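Local coordinates for oxidase (Sinorhizobium meliloti, PDB 4FFU), which is of uncertain function, possibly a monoamine oxidase, and belongs to the MaoC-like family, whose members are commonly hot-dog-fold hydratases, at residues A69-A72 against K73-P76. Residues are numbered along the deposited sequence; the frame is centred on the assembly and turned at random.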
# COMPACT_ATOMS: atom_id res chain seq x y z
N ALA I 69 -8.40 3.87 -18.42
CA ALA I 69 -8.68 2.82 -19.42
C ALA I 69 -9.45 3.34 -20.64
O ALA I 69 -9.29 2.81 -21.74
CB ALA I 69 -9.43 1.66 -18.78
N GLU I 70 -10.25 4.38 -20.45
CA GLU I 70 -11.02 4.95 -21.56
C GLU I 70 -10.13 5.74 -22.52
O GLU I 70 -10.16 5.53 -23.72
CB GLU I 70 -12.17 5.83 -21.05
CG GLU I 70 -13.22 5.09 -20.22
CD GLU I 70 -14.03 4.05 -21.00
OE1 GLU I 70 -14.12 4.11 -22.24
OE2 GLU I 70 -14.60 3.15 -20.36
N PHE I 71 -9.29 6.61 -21.97
CA PHE I 71 -8.36 7.39 -22.77
C PHE I 71 -7.41 6.45 -23.49
O PHE I 71 -7.06 6.68 -24.66
CB PHE I 71 -7.56 8.34 -21.87
CG PHE I 71 -6.36 8.94 -22.53
CD1 PHE I 71 -6.50 9.98 -23.46
CD2 PHE I 71 -5.09 8.46 -22.26
CE1 PHE I 71 -5.37 10.52 -24.08
CE2 PHE I 71 -3.97 9.00 -22.88
CZ PHE I 71 -4.11 10.03 -23.79
N ALA I 72 -6.98 5.39 -22.80
CA ALA I 72 -6.02 4.47 -23.38
C ALA I 72 -6.54 3.74 -24.64
O ALA I 72 -5.73 3.28 -25.47
CB ALA I 72 -5.54 3.48 -22.33
N LYS I 73 -7.86 3.62 -24.78
CA LYS I 73 -8.46 3.07 -26.03
C LYS I 73 -8.08 3.89 -27.26
O LYS I 73 -8.06 3.37 -28.38
CB LYS I 73 -9.99 2.96 -25.93
CG LYS I 73 -10.51 1.93 -24.94
CD LYS I 73 -11.98 2.15 -24.63
CE LYS I 73 -12.50 1.19 -23.57
NZ LYS I 73 -13.98 1.34 -23.41
N THR I 74 -7.79 5.17 -27.07
CA THR I 74 -7.44 6.04 -28.21
C THR I 74 -5.95 6.00 -28.54
O THR I 74 -5.52 6.61 -29.52
CB THR I 74 -7.80 7.51 -27.94
OG1 THR I 74 -6.89 8.03 -26.96
CG2 THR I 74 -9.23 7.64 -27.46
N LEU I 75 -5.16 5.32 -27.72
CA LEU I 75 -3.72 5.27 -27.95
C LEU I 75 -3.42 4.18 -28.96
O LEU I 75 -4.20 3.23 -29.08
CB LEU I 75 -2.97 4.95 -26.65
CG LEU I 75 -3.05 5.93 -25.47
CD1 LEU I 75 -2.36 5.32 -24.25
CD2 LEU I 75 -2.44 7.28 -25.84
N PRO I 76 -2.33 4.31 -29.69
CA PRO I 76 -1.85 3.17 -30.45
C PRO I 76 -1.67 2.07 -29.45
O PRO I 76 -1.13 2.29 -28.40
CB PRO I 76 -0.48 3.64 -30.93
CG PRO I 76 -0.55 5.09 -30.96
CD PRO I 76 -1.40 5.44 -29.77
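Lys73 runs back alongside Glu70, the two side chains pointing the same way, and closes a salt bridge in which NZ stands 3.0 Å from Glu70 OE1. The ammonium meets that oxygen from above the carboxylate plane, 37° out of it. Lys73 is extended beyond CG, whereas the glutamate bends at chi2 (-66°), which folds its carboxylate round to the ammonium. The backbone N of Lys73 donates to Glu70 O at 3.2 Å and only weakly to Ala69 O, so this N-H is shared between an i+3 bond and a weak i+4 bond. Thr74 then grips Phe71 O twice: OG1 reaches it at 2.7 Å in the carbonyl plane, and the backbone N at 2.9 Å. With chi1 at 71°, OG1 sits between the threonine's own N and carbonyl carbon, turned back to the helix and lying over one face of the Phe71 ring, 4.0 Å from CD1. Leu75 N hydrogen-bonds to Ala72 O at 3.1 Å, closing a type I beta turn from Ala72 to Leu75. From the turn the leucine side chain spreads its two methyls: CD2 packs 3.7 Å from Phe71 CE2, oblique to the ring, and CD1 rests near Ala72 CB. The turn follows the short, weakly bonded helix 69-72 at the surface, about 28 Å from the centre of the chain (centre to centre), and 73-76 begins the loop leading to helix 84-93; Phe71 and Leu75 lean on helix 64-67, where His65 meets the Phe71 ring edge-to-face, and Ala69 N hydrogen-bonds to Thr46 OG1 of a second subunit, on that subunit's strand 39-46.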